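Local coordinates for protein dihydropteroate synthase (Anaplasma phagocytophilum, PDB 6UCZ) that probably catalyses the condensation of a dihydropterin pyrophosphate with p-aminobenzoate to give dihydropteroate in folate synthesis, and binds pterin-6-yl-methyl-monophosphate, at residues D130-L138 / A152-L162; D68-S76 / E89-I100. One frame throughout, in Å; residues are numbered along the deposited sequence. Where two conformers were deposited one is given.

Interaction 1: D130-L138 / A152-L162; sequences DYINDQGGL and AKIIIMHHFGL. With PMM (pterin-6-yl-methyl-monophosphate), chain C.
Two neighbouring parallel strands of a (beta/alpha)8 barrel, 131-134 and 153-157, pair here and line part of the pterin pocket, with Ile-132 next to Ile-154 and Asn-133 next to Ile-155. Their axes approach to 4.6 Å, and the ladder runs through Ile-132 N to Lys-153 O, Ile-155 N to Ile-132 O (2.8 Å) and Asp-134 N to Ile-155 O. Helix 143-148, the crossover of this beta-alpha-beta unit, packs on Ile-132 and Asp-134. The face carrying Asn-133 and Ile-155 receives the ligand. With CG anti to the backbone N (chi1 174°), the Asn-133 amide meets the pterin with both ends: OD1 accepts from PMM N2 at 2.8 Å, almost straight at 176°, and ND2 donates to PMM N1 at 3.2 Å. Met-157 SD approaches PMM N3 to 3.5 Å, while its CE lies 3.6 Å from Gln-135 CG, the two chains running side by side; Gln-135 NE2 is held by Asp-114. At the other end of the strands, Lys-153 CE sits over one face of the Tyr-131 ring, 4.1 Å from its centroid, in a CH-pi contact, and both polar tips bind Glu-110. Beyond the strands, Gly-161 N bonds to ND1 of His-159, and NE2 of the same ring donates to Gly-136 O at 2.8 Å, from 55° above the carbonyl plane and hence away from its lone pairs.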
loop_
_atom_site.group_PDB
_atom_site.type_symbol
_atom_site.label_atom_id
_atom_site.label_comp_id
_atom_site.label_asym_id
_atom_site.label_seq_id
_atom_site.Cartn_x
_atom_site.Cartn_y
_atom_site.Cartn_z
ATOM N N ASP A 130 6.095 -11.813 2.640
ATOM C CA ASP A 130 6.989 -11.453 1.549
ATOM C C ASP A 130 7.288 -9.966 1.469
ATOM O O ASP A 130 8.332 -9.591 0.930
ATOM C CB ASP A 130 6.382 -11.911 0.217
ATOM C CG ASP A 130 6.094 -13.399 0.206
ATOM O OD1 ASP A 130 7.046 -14.163 -0.021
ATOM O OD2 ASP A 130 4.940 -13.800 0.463
ATOM N N TYR A 131 6.396 -9.118 1.970
ATOM C CA TYR A 131 6.570 -7.675 1.906
ATOM C C TYR A 131 6.301 -7.065 3.267
ATOM O O TYR A 131 5.391 -7.505 3.976
ATOM C CB TYR A 131 5.593 -6.981 0.916
ATOM C CG TYR A 131 5.616 -7.432 -0.524
ATOM C CD1 TYR A 131 4.993 -8.607 -0.923
ATOM C CD2 TYR A 131 6.197 -6.633 -1.496
ATOM C CE1 TYR A 131 5.001 -9.004 -2.260
ATOM C CE2 TYR A 131 6.209 -7.009 -2.817
ATOM C CZ TYR A 131 5.607 -8.189 -3.201
ATOM O OH TYR A 131 5.637 -8.538 -4.527
ATOM N N ILE A 132 7.067 -6.032 3.607
ATOM C CA ILE A 132 6.627 -5.039 4.579
ATOM C C ILE A 132 5.969 -3.898 3.816
ATOM O O ILE A 132 6.604 -3.251 2.973
ATOM C CB ILE A 132 7.786 -4.496 5.425
ATOM C CG1 ILE A 132 8.608 -5.613 6.069
ATOM C CG2 ILE A 132 7.236 -3.544 6.500
ATOM C CD1 ILE A 132 9.852 -5.083 6.746
ATOM N N ASN A 133 4.700 -3.651 4.084
ATOM C CA ASN A 133 4.040 -2.461 3.554
ATOM C C ASN A 133 4.135 -1.420 4.667
ATOM O O ASN A 133 3.235 -1.280 5.492
ATOM C CB ASN A 133 2.608 -2.763 3.135
ATOM C CG ASN A 133 1.853 -1.522 2.729
ATOM O OD1 ASN A 133 2.446 -0.466 2.474
ATOM N ND2 ASN A 133 0.533 -1.627 2.703
ATOM N N ASP A 134 5.258 -0.700 4.699
ATOM C CA ASP A 134 5.545 0.228 5.799
ATOM C C ASP A 134 4.780 1.509 5.544
ATOM O O ASP A 134 5.320 2.491 5.022
ATOM C CB ASP A 134 7.038 0.503 5.932
ATOM C CG ASP A 134 7.352 1.505 7.048
ATOM O OD1 ASP A 134 6.467 1.789 7.886
ATOM O OD2 ASP A 134 8.492 2.010 7.083
ATOM N N GLN A 135 3.523 1.518 5.994
ATOM C CA GLN A 135 2.675 2.691 5.824
ATOM C C GLN A 135 3.198 3.891 6.613
ATOM O O GLN A 135 2.835 5.029 6.310
ATOM C CB GLN A 135 1.269 2.329 6.288
ATOM C CG GLN A 135 0.223 3.378 6.070
ATOM C CD GLN A 135 -1.049 3.080 6.833
ATOM O OE1 GLN A 135 -1.803 3.995 7.172
ATOM N NE2 GLN A 135 -1.293 1.793 7.121
ATOM N N GLY A 136 4.099 3.664 7.570
ATOM C CA GLY A 136 4.703 4.765 8.285
ATOM C C GLY A 136 5.910 5.358 7.613
ATOM O O GLY A 136 6.374 6.424 8.035
ATOM N N GLY A 137 6.431 4.705 6.571
ATOM C CA GLY A 137 7.598 5.224 5.883
ATOM C C GLY A 137 8.776 5.463 6.817
ATOM O O GLY A 137 9.314 6.571 6.875
ATOM N N LEU A 138 9.161 4.433 7.569
ATOM C CA LEU A 138 10.249 4.506 8.544
ATOM C C LEU A 138 9.919 5.468 9.685
ATOM O O LEU A 138 10.802 6.105 10.257
ATOM C CB LEU A 138 11.575 4.892 7.881
ATOM C CG LEU A 138 11.916 4.178 6.574
ATOM C CD1 LEU A 138 13.334 4.543 6.142
ATOM C CD2 LEU A 138 11.729 2.664 6.690
ATOM N N ALA A 152 13.475 -8.809 3.020
ATOM C CA ALA A 152 12.127 -8.580 2.530
ATOM C C ALA A 152 12.069 -7.407 1.557
ATOM O O ALA A 152 12.900 -6.497 1.577
ATOM C CB ALA A 152 11.183 -8.284 3.697
ATOM N N LYS A 153 11.060 -7.438 0.699
ATOM C CA LYS A 153 10.717 -6.249 -0.064
ATOM C C LYS A 153 9.949 -5.308 0.854
ATOM O O LYS A 153 9.213 -5.747 1.749
ATOM C CB LYS A 153 9.879 -6.616 -1.286
ATOM C CG LYS A 153 10.553 -7.633 -2.191
ATOM C CD LYS A 153 9.624 -8.107 -3.310
ATOM C CE LYS A 153 9.143 -9.534 -3.054
ATOM N NZ LYS A 153 8.676 -10.213 -4.301
ATOM N N ILE A 154 10.108 -4.006 0.635
ATOM C CA ILE A 154 9.471 -3.035 1.515
ATOM C C ILE A 154 8.856 -1.893 0.719
ATOM O O ILE A 154 9.510 -1.300 -0.144
ATOM C CB ILE A 154 10.458 -2.509 2.579
ATOM C CG1 ILE A 154 9.816 -1.387 3.393
ATOM C CG2 ILE A 154 11.782 -2.074 1.951
ATOM C CD1 ILE A 154 10.455 -1.217 4.765
ATOM N N ILE A 155 7.596 -1.588 1.009
ATOM C CA ILE A 155 6.935 -0.386 0.516
ATOM C C ILE A 155 7.043 0.686 1.592
ATOM O O ILE A 155 6.727 0.428 2.761
ATOM C CB ILE A 155 5.457 -0.651 0.188
ATOM C CG1 ILE A 155 5.323 -1.851 -0.749
ATOM C CG2 ILE A 155 4.805 0.607 -0.440
ATOM C CD1 ILE A 155 3.914 -2.415 -0.782
ATOM N N ILE A 156 7.493 1.880 1.211
ATOM C CA ILE A 156 7.463 3.052 2.083
ATOM C C ILE A 156 6.474 4.048 1.492
ATOM O O ILE A 156 6.550 4.376 0.299
ATOM C CB ILE A 156 8.861 3.671 2.276
ATOM C CG1 ILE A 156 9.567 3.878 0.930
ATOM C CG2 ILE A 156 9.710 2.790 3.208
ATOM C CD1 ILE A 156 10.913 4.619 1.062
ATOM N N MET A 157 5.537 4.517 2.318
ATOM C CA MET A 157 4.425 5.359 1.878
ATOM C C MET A 157 4.561 6.771 2.440
ATOM O O MET A 157 4.816 6.939 3.638
ATOM C CB MET A 157 3.095 4.771 2.347
ATOM C CG MET A 157 1.887 5.452 1.704
ATOM S SD MET A 157 0.394 5.167 2.652
ATOM C CE MET A 157 0.678 6.270 4.060
ATOM N N HIS A 158 4.358 7.784 1.591
ATOM C CA HIS A 158 4.428 9.169 2.052
ATOM C C HIS A 158 3.198 9.548 2.874
ATOM O O HIS A 158 2.067 9.205 2.520
ATOM C CB HIS A 158 4.546 10.134 0.870
ATOM C CG HIS A 158 4.634 11.570 1.294
ATOM N ND1 HIS A 158 3.524 12.325 1.605
ATOM C CD2 HIS A 158 5.707 12.367 1.526
ATOM C CE1 HIS A 158 3.906 13.534 1.985
ATOM N NE2 HIS A 158 5.226 13.587 1.935
ATOM N N HIS A 159 3.419 10.304 3.954
ATOM C CA HIS A 159 2.328 10.876 4.739
ATOM C C HIS A 159 2.776 12.156 5.444
ATOM O O HIS A 159 3.968 12.458 5.530
ATOM C CB HIS A 159 1.787 9.851 5.743
ATOM C CG HIS A 159 2.819 9.377 6.719
ATOM N ND1 HIS A 159 3.184 10.108 7.828
ATOM C CD2 HIS A 159 3.595 8.268 6.725
ATOM C CE1 HIS A 159 4.123 9.456 8.495
ATOM N NE2 HIS A 159 4.385 8.332 7.851
ATOM N N PHE A 160 1.794 12.948 5.876
ATOM C CA PHE A 160 1.991 14.133 6.722
ATOM C C PHE A 160 1.702 13.826 8.185
ATOM O O PHE A 160 1.078 14.621 8.899
ATOM C CB PHE A 160 1.097 15.268 6.220
ATOM C CG PHE A 160 1.483 15.792 4.867
ATOM C CD1 PHE A 160 2.544 16.661 4.719
ATOM C CD2 PHE A 160 0.850 15.312 3.723
ATOM C CE1 PHE A 160 2.909 17.129 3.477
ATOM C CE2 PHE A 160 1.215 15.764 2.467
ATOM C CZ PHE A 160 2.245 16.673 2.336
ATOM N N GLY A 161 2.132 12.667 8.649
ATOM C CA GLY A 161 1.907 12.198 9.998
ATOM C C GLY A 161 0.721 11.248 10.070
ATOM O O GLY A 161 -0.261 11.368 9.329
ATOM N N LEU A 162 0.813 10.286 10.984
ATOM C CA LEU A 162 -0.244 9.329 11.222
ATOM C C LEU A 162 -0.674 9.383 12.683
ATOM O O LEU A 162 0.178 9.410 13.579
ATOM C CB LEU A 162 0.190 7.913 10.873
ATOM C CG LEU A 162 0.680 7.650 9.457
ATOM C CD1 LEU A 162 1.225 6.215 9.349
ATOM C CD2 LEU A 162 -0.421 7.885 8.386
HETATM N N5 PMM C . -3.701 3.299 2.275
HETATM C C6 PMM C . -4.198 2.809 3.416
HETATM C C7 PMM C . -3.503 1.866 4.149
HETATM N N8 PMM C . -2.304 1.382 3.808
HETATM N N1 PMM C . -0.587 1.361 2.305
HETATM C C2 PMM C . -0.032 1.815 1.188
HETATM N N2 PMM C . 1.172 1.369 0.814
HETATM N N3 PMM C . -0.628 2.749 0.384
HETATM C C4 PMM C . -1.848 3.339 0.626
HETATM O O4 PMM C . -2.306 4.193 -0.132
HETATM C C4A PMM C . -2.501 2.861 1.863
HETATM C C8A PMM C . -1.815 1.877 2.664
HETATM C C9 PMM C . -5.514 3.392 3.865
HETATM O O10 PMM C . -6.564 2.922 2.994
HETATM P PA PMM C . -7.674 1.847 3.474
HETATM O O1P PMM C . -8.694 1.818 2.324
HETATM O O2P PMM C . -8.386 2.434 4.686
HETATM O O3P PMM C . -7.032 0.526 3.742
HETATM O O HOH W 1 7.762 -8.105 -6.334
#

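Interaction 2: D68-S76 / E89-I100; sequences DVIDVGAES and EWSRLKEVLPEI
Glu-89 OE2 is approached by two waters and the hydroxyl of Thr-115, and links its helix to the loop after strand 69-73. Water 2 lies 2.8 Å from Glu-89 OE2 and accepts from Ala-74 N at 2.7 Å; water 3 lies 2.7 Å from the same Glu-89 OE2 and also donates to Glu-75 OE1. Glu-89 OE1, for its part, is taken by Thr-120 and Asn-117. The side chain is extended, its CG anti to the backbone N (chi1 178°), which carries the carboxylate past Ala-74 to these partners. Glu-75 OE1 and Glu-89 OE2 remain 4.4 Å apart, like charges with water 3 between them; Arg-116 gives Glu-75 only a long, weak ion pair.

One helical turn on, Arg-92 stretches out from CG to NE and brings NH2 to Ala-74 O at 2.7 Å. The oxygen lies at the guanidinium edge, near its plane, but the bond is bent to 123° and counts as weak. Next to these polar groups the contact is apolar. Ala-74 CB meets Leu-93 CD2 at 3.7 Å, and that same methyl also touches Val-72 CG1, the two side chains sliding past each other in opposite directions. Val-72 CG1 is anti to its backbone N (chi1 -172°), which leaves CG2 to meet Leu-97 CD1 crosswise and Ile-100 CG2 tip to tip at 4.1 Å. Helices 86-93 and 97-106 thus cover one side of barrel strand 69-73 within the beta-alpha-beta connection to strand 110-115.

Buried methyl packing therefore joins strand to helices, while water and hydroxyl donors around Glu-89 probably offset the electrostatic cost of placing a second carboxylate close by.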
loop_
_atom_site.group_PDB
_atom_site.type_symbol
_atom_site.label_atom_id
_atom_site.label_comp_id
_atom_site.label_asym_id
_atom_site.label_seq_id
_atom_site.Cartn_x
_atom_site.Cartn_y
_atom_site.Cartn_z
ATOM N N ASP A 68 -2.330 -10.971 -6.707
ATOM C CA ASP A 68 -0.917 -11.329 -6.702
ATOM C C ASP A 68 -0.314 -11.270 -5.306
ATOM O O ASP A 68 0.605 -12.041 -4.997
ATOM C CB ASP A 68 -0.156 -10.397 -7.645
ATOM C CG ASP A 68 -0.661 -10.500 -9.075
ATOM O OD1 ASP A 68 -0.587 -11.608 -9.648
ATOM O OD2 ASP A 68 -1.196 -9.497 -9.604
ATOM N N VAL A 69 -0.807 -10.354 -4.475
ATOM C CA VAL A 69 -0.359 -10.157 -3.095
ATOM C C VAL A 69 -1.592 -9.917 -2.233
ATOM O O VAL A 69 -2.544 -9.265 -2.676
ATOM C CB VAL A 69 0.609 -8.954 -2.958
ATOM C CG1 VAL A 69 1.219 -8.894 -1.547
ATOM C CG2 VAL A 69 1.720 -9.006 -4.021
ATOM N N ILE A 70 -1.587 -10.451 -1.008
ATOM C CA ILE A 70 -2.601 -10.129 -0.005
ATOM C C ILE A 70 -1.952 -9.217 1.029
ATOM O O ILE A 70 -0.995 -9.620 1.706
ATOM C CB ILE A 70 -3.171 -11.385 0.672
ATOM C CG1 ILE A 70 -3.608 -12.428 -0.357
ATOM C CG2 ILE A 70 -4.327 -11.000 1.590
ATOM C CD1 ILE A 70 -4.784 -11.999 -1.200
ATOM N N ASP A 71 -2.477 -8.003 1.161
ATOM C CA ASP A 71 -1.968 -7.014 2.106
ATOM C C ASP A 71 -2.813 -7.069 3.376
ATOM O O ASP A 71 -3.973 -6.647 3.373
ATOM C CB ASP A 71 -1.991 -5.619 1.483
ATOM C CG ASP A 71 -1.372 -4.559 2.376
ATOM O OD1 ASP A 71 -0.237 -4.774 2.847
ATOM O OD2 ASP A 71 -2.006 -3.492 2.579
ATOM N N VAL A 72 -2.226 -7.574 4.460
ATOM C CA VAL A 72 -2.941 -7.800 5.711
ATOM C C VAL A 72 -2.644 -6.649 6.667
ATOM O O VAL A 72 -1.482 -6.383 7.001
ATOM C CB VAL A 72 -2.551 -9.140 6.347
ATOM C CG1 VAL A 72 -3.467 -9.440 7.538
ATOM C CG2 VAL A 72 -2.566 -10.275 5.305
ATOM N N GLY A 73 -3.696 -6.001 7.151
ATOM C CA GLY A 73 -3.530 -4.886 8.060
ATOM C C GLY A 73 -4.497 -4.920 9.221
ATOM O O GLY A 73 -5.646 -5.351 9.076
ATOM N N ALA A 74 -4.038 -4.479 10.386
ATOM C CA ALA A 74 -4.841 -4.529 11.594
ATOM C C ALA A 74 -5.038 -3.179 12.257
ATOM O O ALA A 74 -5.726 -3.113 13.284
ATOM C CB ALA A 74 -4.206 -5.484 12.616
ATOM N N GLU A 75 -4.470 -2.100 11.715
ATOM C CA GLU A 75 -4.635 -0.772 12.302
ATOM C C GLU A 75 -5.357 0.106 11.294
ATOM O O GLU A 75 -4.773 0.501 10.280
ATOM C CB GLU A 75 -3.289 -0.152 12.700
ATOM C CG GLU A 75 -3.444 1.082 13.601
ATOM C CD GLU A 75 -2.128 1.603 14.163
ATOM O OE1 GLU A 75 -1.054 1.201 13.670
ATOM O OE2 GLU A 75 -2.175 2.438 15.097
ATOM N N SER A 76 -6.613 0.438 11.589
ATOM C CA SER A 76 -7.338 1.381 10.754
ATOM C C SER A 76 -6.658 2.739 10.808
ATOM O O SER A 76 -6.381 3.271 11.887
ATOM C CB SER A 76 -8.796 1.495 11.203
ATOM O OG SER A 76 -9.393 2.679 10.694
ATOM N N GLU A 89 -2.189 -4.614 18.002
ATOM C CA GLU A 89 -2.111 -4.885 16.573
ATOM C C GLU A 89 -1.708 -6.330 16.315
ATOM O O GLU A 89 -2.338 -7.031 15.514
ATOM C CB GLU A 89 -1.105 -3.939 15.922
ATOM C CG GLU A 89 -0.914 -4.173 14.430
ATOM C CD GLU A 89 0.286 -3.419 13.885
ATOM O OE1 GLU A 89 1.292 -3.319 14.615
ATOM O OE2 GLU A 89 0.228 -2.927 12.734
ATOM N N TRP A 90 -0.675 -6.804 17.021
ATOM C CA TRP A 90 -0.167 -8.148 16.776
ATOM C C TRP A 90 -1.148 -9.223 17.225
ATOM O O TRP A 90 -1.262 -10.263 16.570
ATOM C CB TRP A 90 1.186 -8.361 17.469
ATOM C CG TRP A 90 1.732 -9.716 17.128
ATOM C CD1 TRP A 90 1.970 -10.752 17.993
ATOM C CD2 TRP A 90 2.013 -10.221 15.812
ATOM N NE1 TRP A 90 2.423 -11.853 17.298
ATOM C CE2 TRP A 90 2.453 -11.552 15.959
ATOM C CE3 TRP A 90 1.963 -9.664 14.525
ATOM C CZ2 TRP A 90 2.834 -12.338 14.870
ATOM C CZ3 TRP A 90 2.337 -10.447 13.443
ATOM C CH2 TRP A 90 2.767 -11.772 13.625
ATOM N N SER A 91 -1.864 -9.002 18.332
ATOM C CA SER A 91 -2.835 -10.005 18.768
ATOM C C SER A 91 -3.958 -10.198 17.747
ATOM O O SER A 91 -4.532 -11.289 17.665
ATOM C CB SER A 91 -3.397 -9.648 20.150
ATOM O OG SER A 91 -4.312 -8.575 20.085
ATOM N N ARG A 92 -4.281 -9.171 16.952
ATOM C CA ARG A 92 -5.277 -9.373 15.901
ATOM C C ARG A 92 -4.704 -10.165 14.738
ATOM O O ARG A 92 -5.427 -10.936 14.099
ATOM C CB ARG A 92 -5.817 -8.043 15.368
ATOM C CG ARG A 92 -6.594 -7.180 16.343
ATOM C CD ARG A 92 -6.839 -5.808 15.710
ATOM N NE ARG A 92 -7.658 -4.931 16.542
ATOM C CZ ARG A 92 -8.156 -3.763 16.140
ATOM N NH1 ARG A 92 -8.897 -3.039 16.967
ATOM N NH2 ARG A 92 -7.914 -3.319 14.912
ATOM N N LEU A 93 -3.407 -10.021 14.476
ATOM C CA LEU A 93 -2.798 -10.614 13.296
ATOM C C LEU A 93 -2.363 -12.060 13.517
ATOM O O LEU A 93 -2.424 -12.862 12.577
ATOM C CB LEU A 93 -1.589 -9.776 12.861
ATOM C CG LEU A 93 -1.874 -8.338 12.399
ATOM C CD1 LEU A 93 -0.606 -7.480 12.408
ATOM C CD2 LEU A 93 -2.525 -8.328 11.029
ATOM N N LYS A 94 -1.924 -12.414 14.734
ATOM C CA LYS A 94 -1.256 -13.697 14.937
ATOM C C LYS A 94 -2.216 -14.873 14.778
ATOM O O LYS A 94 -1.766 -15.997 14.533
ATOM C CB LYS A 94 -0.567 -13.757 16.311
ATOM C CG LYS A 94 -1.500 -13.857 17.512
ATOM C CD LYS A 94 -0.715 -14.060 18.804
ATOM C CE LYS A 94 -1.623 -14.014 20.020
ATOM N NZ LYS A 94 -0.889 -14.333 21.273
ATOM N N GLU A 95 -3.524 -14.645 14.916
ATOM C CA GLU A 95 -4.488 -15.727 14.758
ATOM C C GLU A 95 -4.785 -16.019 13.290
ATOM O O GLU A 95 -5.162 -17.144 12.948
ATOM C CB GLU A 95 -5.794 -15.367 15.470
ATOM C CG GLU A 95 -5.668 -15.106 16.961
ATOM C CD GLU A 95 -5.309 -16.345 17.753
ATOM O OE1 GLU A 95 -5.611 -17.469 17.290
ATOM O OE2 GLU A 95 -4.726 -16.191 18.847
ATOM N N VAL A 96 -4.619 -15.034 12.411
ATOM C CA VAL A 96 -5.000 -15.187 11.019
ATOM C C VAL A 96 -3.796 -15.307 10.093
ATOM O O VAL A 96 -3.891 -15.978 9.058
ATOM C CB VAL A 96 -5.901 -14.015 10.579
ATOM C CG1 VAL A 96 -7.037 -13.842 11.548
ATOM C CG2 VAL A 96 -5.097 -12.724 10.489
ATOM N N LEU A 97 -2.670 -14.695 10.446
ATOM C CA LEU A 97 -1.552 -14.590 9.516
ATOM C C LEU A 97 -0.931 -15.938 9.147
ATOM O O LEU A 97 -0.567 -16.110 7.970
ATOM C CB LEU A 97 -0.529 -13.613 10.112
ATOM C CG LEU A 97 0.401 -12.801 9.212
ATOM C CD1 LEU A 97 -0.396 -12.103 8.109
ATOM C CD2 LEU A 97 1.142 -11.757 10.058
ATOM N N PRO A 98 -0.763 -16.913 10.055
ATOM C CA PRO A 98 -0.226 -18.211 9.609
ATOM C C PRO A 98 -1.078 -18.897 8.549
ATOM O O PRO A 98 -0.529 -19.428 7.576
ATOM C CB PRO A 98 -0.164 -19.029 10.907
ATOM C CG PRO A 98 -0.055 -18.035 11.990
ATOM C CD PRO A 98 -0.916 -16.877 11.520
ATOM N N GLU A 99 -2.405 -18.917 8.712
ATOM C CA GLU A 99 -3.249 -19.579 7.720
ATOM C C GLU A 99 -3.275 -18.805 6.411
ATOM O O GLU A 99 -3.229 -19.406 5.332
ATOM C CB GLU A 99 -4.671 -19.766 8.256
ATOM C CG GLU A 99 -4.945 -21.146 8.848
ATOM C CD GLU A 99 -4.744 -22.271 7.846
ATOM O OE1 GLU A 99 -5.661 -22.543 7.041
ATOM O OE2 GLU A 99 -3.658 -22.878 7.859
ATOM N N ILE A 100 -3.330 -17.472 6.483
ATOM C CA ILE A 100 -3.306 -16.653 5.276
ATOM C C ILE A 100 -2.014 -16.881 4.508
ATOM O O ILE A 100 -2.021 -17.026 3.279
ATOM C CB ILE A 100 -3.500 -15.168 5.637
ATOM C CG1 ILE A 100 -4.924 -14.917 6.141
ATOM C CG2 ILE A 100 -3.143 -14.245 4.454
ATOM C CD1 ILE A 100 -5.112 -13.558 6.813
HETATM O O HOH W 2 -1.368 -4.046 10.769
HETATM O O HOH W 3 0.388 -0.255 12.133
#

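Interaction 2 closes along the chain before interaction 1 opens, and their centres lie 16 Å apart on one parallel barrel sheet. Strand 110-115 stands between strand 69-73 of interaction 2 and strand 131-134 of interaction 1. The inner faces still meet across it: Asn-133 ND2 lies 3.2 Å from Asp-71 OD2, a probable hydrogen bond, and Tyr-131 CE1 packs 3.7 Å from Val-69 CG2. Interaction 2 joins a strand to the helices outside it, whereas interaction 1 joins strand to strand at the ligand. Asp-71, which also pairs with Arg-274, is thus consistent with a second-shell group that helps orient the pterin-binding amide.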